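Local coordinates for plasmid pRiA4b Orf3-like domain-containing protein (Methanosarcina mazei, PDB 2I1S), which is of unknown function but belongs to the plasmid pRiA4b ORF-3-like family and folds around a mixed beta sheet with flanking helices, at residues K16-I22 and V147-E151; C132-A138 and D177-P183. All coordinates share one frame; numbering follows the deposited sequence.

Interaction 1. Residues K16-I22 and V147-E151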
ATOM      1  N   LYS A  16      -5.922  -0.792  -5.991  1.00 35.82           N
ATOM      2  CA  LYS A  16      -7.205  -0.783  -6.724  1.00 36.77           C
ATOM      3  C   LYS A  16      -7.135  -0.289  -8.162  1.00 36.28           C
ATOM      4  O   LYS A  16      -6.400   0.637  -8.479  1.00 34.60           O
ATOM      5  CB  LYS A  16      -8.175   0.158  -6.046  1.00 37.98           C
ATOM      6  CG  LYS A  16      -8.726  -0.355  -4.748  1.00 41.45           C
ATOM      7  CD  LYS A  16      -9.698   0.668  -4.231  1.00 46.28           C
ATOM      8  CE  LYS A  16     -10.765   0.944  -5.277  1.00 49.38           C
ATOM      9  NZ  LYS A  16     -12.032   1.325  -4.576  1.00 54.56           N
ATOM     10  N   GLY A  17      -7.961  -0.904  -9.009  1.00 36.81           N
ATOM     11  CA  GLY A  17      -8.211  -0.459 -10.369  1.00 36.32           C
ATOM     12  C   GLY A  17      -7.255  -0.989 -11.415  1.00 37.00           C
ATOM     13  O   GLY A  17      -7.406  -0.695 -12.572  1.00 38.93           O
ATOM     14  N   ILE A  18      -6.244  -1.737 -11.045  1.00 36.68           N
ATOM     15  CA  ILE A  18      -5.337  -2.301 -12.066  1.00 36.04           C
ATOM     16  C   ILE A  18      -5.532  -3.833 -12.047  1.00 36.29           C
ATOM     17  O   ILE A  18      -5.549  -4.447 -10.963  1.00 34.16           O
ATOM     18  CB  ILE A  18      -3.849  -1.889 -11.802  1.00 35.03           C
ATOM     19  CG1 ILE A  18      -3.578  -0.498 -12.369  1.00 34.61           C
ATOM     20  CG2 ILE A  18      -2.826  -2.865 -12.441  1.00 34.00           C
ATOM     21  CD1 ILE A  18      -2.708   0.277 -11.466  1.00 34.43           C
ATOM     22  N   THR A  19      -5.732  -4.424 -13.234  1.00 36.72           N
ATOM     23  CA  THR A  19      -5.763  -5.876 -13.364  1.00 37.52           C
ATOM     24  C   THR A  19      -4.753  -6.303 -14.459  1.00 37.45           C
ATOM     25  O   THR A  19      -4.515  -5.550 -15.422  1.00 38.12           O
ATOM     26  CB  THR A  19      -7.181  -6.461 -13.627  1.00 37.98           C
ATOM     27  OG1 THR A  19      -7.681  -5.911 -14.832  1.00 41.73           O
ATOM     28  CG2 THR A  19      -8.149  -6.130 -12.524  1.00 37.38           C
ATOM     29  N   PRO A  20      -4.094  -7.465 -14.279  1.00 36.17           N
ATOM     30  CA  PRO A  20      -4.060  -8.269 -13.061  1.00 35.14           C
ATOM     31  C   PRO A  20      -3.696  -7.465 -11.800  1.00 34.43           C
ATOM     32  O   PRO A  20      -3.040  -6.410 -11.883  1.00 34.96           O
ATOM     33  CB  PRO A  20      -2.970  -9.303 -13.372  1.00 34.97           C
ATOM     34  CG  PRO A  20      -2.961  -9.440 -14.817  1.00 34.22           C
ATOM     35  CD  PRO A  20      -3.341  -8.106 -15.382  1.00 36.43           C
ATOM     36  N   GLN A  21      -4.073  -7.991 -10.645  1.00 32.88           N
ATOM     37  CA  GLN A  21      -3.860  -7.345  -9.356  1.00 32.71           C
ATOM     38  C   GLN A  21      -2.389  -7.183  -8.896  1.00 32.85           C
ATOM     39  O   GLN A  21      -1.590  -8.085  -8.986  1.00 33.27           O
ATOM     40  CB  GLN A  21      -4.703  -8.054  -8.303  1.00 32.07           C
ATOM     41  CG  GLN A  21      -4.648  -7.436  -6.947  1.00 32.10           C
ATOM     42  CD  GLN A  21      -5.509  -8.166  -5.969  1.00 31.79           C
ATOM     43  OE1 GLN A  21      -5.218  -9.294  -5.581  1.00 35.02           O
ATOM     44  NE2 GLN A  21      -6.593  -7.539  -5.567  1.00 31.80           N
ATOM     45  N   ILE A  22      -2.032  -5.977  -8.470  1.00 33.27           N
ATOM     46  CA  ILE A  22      -0.737  -5.725  -7.859  1.00 31.89           C
ATOM     47  C   ILE A  22      -0.990  -5.795  -6.346  1.00 31.95           C
ATOM     48  O   ILE A  22      -1.851  -5.067  -5.842  1.00 31.46           O
ATOM     49  CB  ILE A  22      -0.185  -4.319  -8.231  1.00 32.44           C
ATOM     50  CG1 ILE A  22      -0.088  -4.086  -9.764  1.00 30.94           C
ATOM     51  CG2 ILE A  22       1.125  -4.049  -7.526  1.00 31.44           C
ATOM     52  CD1 ILE A  22       0.165  -2.619 -10.126  1.00 29.79           C
ATOM     53  N   VAL A 147      -4.281   5.074 -12.197  1.00 38.42           N
ATOM     54  CA  VAL A 147      -4.425   3.731 -12.769  1.00 38.92           C
ATOM     55  C   VAL A 147      -4.520   3.854 -14.291  1.00 39.43           C
ATOM     56  O   VAL A 147      -3.879   3.086 -15.033  1.00 40.11           O
ATOM     57  CB  VAL A 147      -5.532   2.873 -12.097  1.00 38.23           C
ATOM     58  CG1 VAL A 147      -5.200   2.674 -10.644  1.00 37.58           C
ATOM     59  CG2 VAL A 147      -6.896   3.494 -12.200  1.00 38.03           C
ATOM     60  N   TRP A 148      -5.224   4.885 -14.744  1.00 39.38           N
ATOM     61  CA  TRP A 148      -5.361   5.132 -16.174  1.00 40.25           C
ATOM     62  C   TRP A 148      -4.032   5.415 -16.850  1.00 39.68           C
ATOM     63  O   TRP A 148      -3.721   4.765 -17.838  1.00 39.88           O
ATOM     64  CB  TRP A 148      -6.433   6.195 -16.470  1.00 40.71           C
ATOM     65  CG  TRP A 148      -7.821   5.565 -16.297  1.00 44.38           C
ATOM     66  CD1 TRP A 148      -8.891   6.075 -15.599  1.00 46.52           C
ATOM     67  CD2 TRP A 148      -8.233   4.269 -16.761  1.00 45.38           C
ATOM     68  NE1 TRP A 148      -9.945   5.189 -15.636  1.00 47.28           N
ATOM     69  CE2 TRP A 148      -9.570   4.076 -16.342  1.00 47.82           C
ATOM     70  N   GLY A 149      -3.247   6.347 -16.309  1.00 38.60           N
ATOM     71  CA  GLY A 149      -1.918   6.635 -16.839  1.00 38.32           C
ATOM     72  C   GLY A 149      -0.978   5.436 -16.908  1.00 38.10           C
ATOM     73  O   GLY A 149      -0.314   5.216 -17.911  1.00 37.08           O
ATOM     74  N   TYR A 150      -0.907   4.668 -15.823  1.00 38.77           N
ATOM     75  CA  TYR A 150      -0.074   3.475 -15.781  1.00 39.52           C
ATOM     76  C   TYR A 150      -0.524   2.386 -16.784  1.00 40.90           C
ATOM     77  O   TYR A 150       0.289   1.859 -17.532  1.00 41.02           O
ATOM     78  CB  TYR A 150       0.027   2.931 -14.343  1.00 38.98           C
ATOM     79  CG  TYR A 150       0.963   1.737 -14.201  1.00 38.36           C
ATOM     80  CD1 TYR A 150       2.331   1.868 -14.489  1.00 38.84           C
ATOM     81  CD2 TYR A 150       0.478   0.484 -13.814  1.00 38.68           C
ATOM     82  CE1 TYR A 150       3.192   0.802 -14.378  1.00 37.99           C
ATOM     83  CE2 TYR A 150       1.346  -0.624 -13.677  1.00 37.76           C
ATOM     84  CZ  TYR A 150       2.700  -0.443 -13.967  1.00 37.53           C
ATOM     85  OH  TYR A 150       3.577  -1.467 -13.866  1.00 36.19           O
ATOM     86  N   GLU A 151      -1.812   2.062 -16.825  1.00 42.72           N
ATOM     87  CA  GLU A 151      -2.278   1.081 -17.806  1.00 44.39           C
ATOM     88  C   GLU A 151      -2.020   1.528 -19.258  1.00 45.20           C
ATOM     89  O   GLU A 151      -1.671   0.697 -20.090  1.00 45.39           O
ATOM     90  CB  GLU A 151      -3.741   0.694 -17.580  1.00 44.28           C
ATOM     91  CG  GLU A 151      -3.959  -0.208 -16.362  1.00 47.56           C
ATOM     92  CD  GLU A 151      -3.780  -1.725 -16.622  1.00 51.64           C
ATOM     93  OE1 GLU A 151      -2.946  -2.120 -17.479  1.00 51.92           O
ATOM     94  OE2 GLU A 151      -4.498  -2.536 -15.954  1.00 52.39           O
TER
HETATM   95  O   HOH W   1      -2.133  -4.254 -16.070  1.00 45.40           O

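Interaction 2. Residues C132-A138 and D177-P183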
ATOM      1  N   CYS A 132       7.657  -8.760   4.742  1.00 39.02           N
ATOM      2  CA  CYS A 132       6.853  -8.969   3.538  1.00 38.25           C
ATOM      3  C   CYS A 132       6.996 -10.415   3.152  1.00 37.85           C
ATOM      4  O   CYS A 132       8.098 -10.889   2.885  1.00 37.48           O
ATOM      5  CB  CYS A 132       7.308  -8.046   2.399  1.00 38.27           C
ATOM      6  SG  CYS A 132       6.384  -8.220   0.850  1.00 38.57           S
ATOM      7  N   THR A 133       5.889 -11.139   3.149  1.00 37.58           N
ATOM      8  CA  THR A 133       5.967 -12.555   2.895  1.00 37.99           C
ATOM      9  C   THR A 133       5.783 -12.959   1.424  1.00 37.71           C
ATOM     10  O   THR A 133       6.255 -14.031   1.031  1.00 38.58           O
ATOM     11  CB  THR A 133       4.970 -13.352   3.765  1.00 38.62           C
ATOM     12  OG1 THR A 133       3.615 -12.978   3.445  1.00 39.92           O
ATOM     13  CG2 THR A 133       5.267 -13.163   5.270  1.00 39.07           C
ATOM     14  N   ALA A 134       5.088 -12.123   0.639  1.00 36.31           N
ATOM     15  CA  ALA A 134       4.658 -12.438  -0.725  1.00 35.03           C
ATOM     16  C   ALA A 134       4.109 -11.194  -1.444  1.00 34.64           C
ATOM     17  O   ALA A 134       3.705 -10.195  -0.825  1.00 34.79           O
ATOM     18  CB  ALA A 134       3.573 -13.565  -0.697  1.00 35.15           C
ATOM     19  N   GLY A 135       4.089 -11.246  -2.765  1.00 34.45           N
ATOM     20  CA  GLY A 135       3.533 -10.140  -3.560  1.00 33.47           C
ATOM     21  C   GLY A 135       3.453 -10.531  -5.018  1.00 32.86           C
ATOM     22  O   GLY A 135       4.033 -11.518  -5.418  1.00 31.46           O
ATOM     23  N   LYS A 136       2.711  -9.775  -5.811  1.00 32.34           N
ATOM     24  CA  LYS A 136       2.701 -10.014  -7.244  1.00 32.79           C
ATOM     25  C   LYS A 136       2.743  -8.643  -7.928  1.00 32.51           C
ATOM     26  O   LYS A 136       2.045  -7.738  -7.491  1.00 31.71           O
ATOM     27  CB  LYS A 136       1.432 -10.744  -7.654  1.00 33.79           C
ATOM     28  CG  LYS A 136       1.590 -11.767  -8.734  1.00 36.25           C
ATOM     29  CD  LYS A 136       2.271 -13.008  -8.251  1.00 38.12           C
ATOM     30  CE  LYS A 136       2.612 -13.913  -9.412  1.00 42.49           C
ATOM     31  NZ  LYS A 136       1.617 -15.066  -9.673  1.00 42.43           N
ATOM     32  N   ARG A 137       3.575  -8.543  -8.974  1.00 31.32           N
ATOM     33  CA  ARG A 137       3.650  -7.455  -9.947  1.00 32.02           C
ATOM     34  C   ARG A 137       4.487  -6.297  -9.435  1.00 32.26           C
ATOM     35  O   ARG A 137       4.616  -6.106  -8.226  1.00 33.65           O
ATOM     36  CB  ARG A 137       2.276  -6.977 -10.407  1.00 31.84           C
ATOM     37  CG  ARG A 137       1.365  -8.104 -10.879  1.00 32.02           C
ATOM     38  CD  ARG A 137       0.301  -7.589 -11.768  1.00 33.48           C
ATOM     39  NE  ARG A 137       0.810  -7.194 -13.066  1.00 32.80           N
ATOM     40  CZ  ARG A 137       0.215  -6.320 -13.876  1.00 33.22           C
ATOM     41  NH1 ARG A 137      -0.911  -5.722 -13.496  1.00 28.34           N
ATOM     42  NH2 ARG A 137       0.746  -6.053 -15.081  1.00 31.10           N
ATOM     43  N   ALA A 138       5.074  -5.542 -10.354  1.00 31.69           N
ATOM     44  CA  ALA A 138       5.708  -4.271 -10.001  1.00 31.23           C
ATOM     45  C   ALA A 138       4.683  -3.256  -9.479  1.00 31.27           C
ATOM     46  O   ALA A 138       3.598  -3.097 -10.033  1.00 31.99           O
ATOM     47  CB  ALA A 138       6.458  -3.701 -11.214  1.00 30.94           C
ATOM     48  N   ASP A 177      10.170  -3.878 -15.611  1.00 45.69           N
ATOM     49  CA  ASP A 177       9.443  -5.144 -15.874  1.00 44.78           C
ATOM     50  C   ASP A 177       8.150  -5.080 -15.035  1.00 43.86           C
ATOM     51  O   ASP A 177       8.217  -5.129 -13.805  1.00 43.92           O
ATOM     52  CB  ASP A 177      10.329  -6.341 -15.495  1.00 44.09           C
ATOM     53  CG  ASP A 177       9.634  -7.690 -15.645  1.00 44.94           C
ATOM     54  OD1 ASP A 177       8.436  -7.782 -16.010  1.00 47.62           O
ATOM     55  OD2 ASP A 177      10.305  -8.695 -15.365  1.00 44.66           O
ATOM     56  N   PRO A 178       6.987  -4.865 -15.687  1.00 43.04           N
ATOM     57  CA  PRO A 178       5.713  -4.786 -14.948  1.00 42.80           C
ATOM     58  C   PRO A 178       5.391  -5.992 -14.048  1.00 41.91           C
ATOM     59  O   PRO A 178       4.623  -5.822 -13.098  1.00 40.67           O
ATOM     60  CB  PRO A 178       4.647  -4.607 -16.048  1.00 42.67           C
ATOM     61  CG  PRO A 178       5.344  -4.931 -17.341  1.00 43.25           C
ATOM     62  CD  PRO A 178       6.801  -4.630 -17.129  1.00 43.20           C
ATOM     63  N   GLU A 179       6.003  -7.155 -14.314  1.00 41.54           N
ATOM     64  CA  GLU A 179       5.728  -8.389 -13.552  1.00 42.30           C
ATOM     65  C   GLU A 179       6.774  -8.749 -12.511  1.00 43.11           C
ATOM     66  O   GLU A 179       6.664  -9.794 -11.846  1.00 42.92           O
ATOM     67  CB  GLU A 179       5.525  -9.630 -14.479  1.00 42.13           C
ATOM     68  CG  GLU A 179       4.553  -9.412 -15.637  1.00 42.14           C
ATOM     69  CD  GLU A 179       3.284  -8.706 -15.198  1.00 44.10           C
ATOM     70  OE1 GLU A 179       2.750  -9.031 -14.097  1.00 44.87           O
ATOM     71  OE2 GLU A 179       2.815  -7.827 -15.956  1.00 44.76           O
ATOM     72  N   TYR A 180       7.794  -7.911 -12.365  1.00 44.12           N
ATOM     73  CA  TYR A 180       8.856  -8.213 -11.418  1.00 45.02           C
ATOM     74  C   TYR A 180       8.531  -7.760 -10.007  1.00 45.55           C
ATOM     75  O   TYR A 180       8.292  -6.575  -9.765  1.00 45.76           O
ATOM     76  CB  TYR A 180      10.194  -7.600 -11.844  1.00 45.73           C
ATOM     77  CG  TYR A 180      11.227  -7.837 -10.780  1.00 46.48           C
ATOM     78  CD1 TYR A 180      11.748  -9.119 -10.569  1.00 45.96           C
ATOM     79  CD2 TYR A 180      11.655  -6.794  -9.944  1.00 46.75           C
ATOM     80  CE1 TYR A 180      12.679  -9.364  -9.570  1.00 46.43           C
ATOM     81  CE2 TYR A 180      12.600  -7.033  -8.926  1.00 47.02           C
ATOM     82  CZ  TYR A 180      13.094  -8.320  -8.749  1.00 47.37           C
ATOM     83  OH  TYR A 180      14.022  -8.576  -7.762  1.00 48.56           O
ATOM     84  N   PHE A 181       8.531  -8.708  -9.070  1.00 45.77           N
ATOM     85  CA  PHE A 181       8.520  -8.374  -7.658  1.00 45.75           C
ATOM     86  C   PHE A 181       9.245  -9.486  -6.910  1.00 45.99           C
ATOM     87  O   PHE A 181       9.124 -10.640  -7.282  1.00 46.82           O
ATOM     88  CB  PHE A 181       7.097  -8.250  -7.092  1.00 45.93           C
ATOM     89  CG  PHE A 181       7.072  -8.024  -5.580  1.00 44.91           C
ATOM     90  CD1 PHE A 181       7.623  -6.871  -5.023  1.00 44.96           C
ATOM     91  CD2 PHE A 181       6.533  -8.961  -4.737  1.00 43.98           C
ATOM     92  CE1 PHE A 181       7.637  -6.661  -3.637  1.00 44.57           C
ATOM     93  CE2 PHE A 181       6.530  -8.746  -3.354  1.00 45.08           C
ATOM     94  CZ  PHE A 181       7.073  -7.594  -2.808  1.00 43.64           C
ATOM     95  N   ASP A 182       9.962  -9.134  -5.850  1.00 44.67           N
ATOM     96  CA  ASP A 182      10.629 -10.097  -5.002  1.00 44.75           C
ATOM     97  C   ASP A 182      10.433  -9.575  -3.574  1.00 44.54           C
ATOM     98  O   ASP A 182      10.849  -8.460  -3.275  1.00 44.79           O
ATOM     99  CB  ASP A 182      12.126 -10.150  -5.388  1.00 44.75           C
ATOM    100  CG  ASP A 182      12.921 -11.197  -4.609  1.00 43.87           C
ATOM    101  OD1 ASP A 182      12.489 -11.599  -3.515  1.00 43.79           O
ATOM    102  OD2 ASP A 182      14.006 -11.598  -5.089  1.00 42.37           O
ATOM    103  N   PRO A 183       9.763 -10.351  -2.704  1.00 44.00           N
ATOM    104  CA  PRO A 183       9.511  -9.809  -1.361  1.00 43.70           C
ATOM    105  C   PRO A 183      10.759  -9.450  -0.540  1.00 43.44           C
ATOM    106  O   PRO A 183      10.655  -8.657   0.378  1.00 42.51           O
ATOM    107  CB  PRO A 183       8.661 -10.889  -0.671  1.00 43.52           C
ATOM    108  CG  PRO A 183       8.675 -12.079  -1.550  1.00 43.19           C
ATOM    109  CD  PRO A 183       9.168 -11.688  -2.911  1.00 44.40           C
TER
HETATM  110  O   HOH W   2       5.190 -10.704 -10.087  1.00 46.71           O
HETATM  111  O   HOH W   3       2.906  -3.603 -12.616  1.00 36.06           O

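Interaction 1. Residues K16-I22 and V147-E151
The loop of a beta hairpin, joining strands 7-15 and 22-29, docks through I18 on the first turns of helix 146-157, where V147, Y150 and E151 meet it. The I18 side chain crosses that of V147, and its CD1 settles 3.6 Å from V147 CG1. The same methyl also approaches the Y150 ring, with CD2 of the tyrosine 4.0 Å from I18 CD1. Y150 carries its ring anti to the backbone N (chi1 -176°), which also brings Y150 CE2 to 4.2 Å from I22 CD1. V147 CG1 presses on the backbone as well, only 3.2 Å from K16 O. G17 follows with positive phi, and a beta carbon there would crowd V147 CG2.

The polar part is bridged by water. E151 bends at chi2 (-86°) and turns its carboxylate to the loop, where OE2 comes within 3.1 Å of T19 O although both are acceptors. Water 1 donates to T19 O at 2.8 Å and to E151 OE1 at 2.7 Å, which probably eases the approach of the two oxygens. T19 O belongs to the peptide leading into P20, which is cis.

Around the contact, V147 also touches W111 of strand 111-122, Y150 leans on P141 and F176, and I18 reaches V140; the hairpin end and the start of helix 146-157 thus meet beside strand 111-122 and the loops carrying V140, P141 and F176.

Interaction 2. Residues C132-A138 and D177-P183
P178 O is gripped twice: A138 N donates to it at 2.8 Å from above the carbonyl plane, and water 3 donates to it at 2.8 Å. Water 3 also donates to A138 O, 2.7 Å away, and lies over one face of the R137 guanidinium. That guanidinium meets E179 side-on, NE to OE1 and NH2 to OE2, each pair 2.9 Å apart and each oxygen using its syn lone pair. The two planes are only 5° apart, and the NH2 bond is fairly straight at 162°. The remaining nitrogen, NH1, probably donates a hydrogen bond to P20 O. Behind E179 stands an Asx turn, in which D177 OD1 accepts from E179 N at 3.0 Å. A methionine in place of R137 would probably leave the E179 carboxylate without its mate and P20 O without this donor.

Further along, contacts turn apolar. F181 holds its ring anti to the backbone N (chi1 175°), laying CE2 3.3 Å from G135 CA, where a side chain on the glycine would clash. C132 SG comes in at the ring edge, 5.1 Å from the F181 centroid, and also touches P183 CB. R24 makes a cation-pi contact with this ring, and its NH2 hydrogen-bonds to R137 O.

Residues 177-183, which form no regular strand, lie along edge strand 131-136. A two-bond salt bridge, a backbone bond and water secure one end, ring and sulfur packing the other, so the R137 end probably depends on paired charge.

R137 and A138 tie the two contacts together: I18 CG2 packs on R137 NH1, and I22 CD1 meets A138 O. Interaction 1 is the more buried, with I18, V147 and Y150 as its apolar part and water at its margin; interaction 2 lies at the surface, and its buried arginine is paired with an exposed glutamate. Both contacts lean on helix 146-157, directly in the first and through P178 touching Y150 and L154 in the second. Both also flank strand 22-29, one at the loop leading into it, the other on its neighbour, strand 131-136. Their segments alternate along the chain, so the two contacts bring together the hairpin, the edge strand, the helix and residues 177-183.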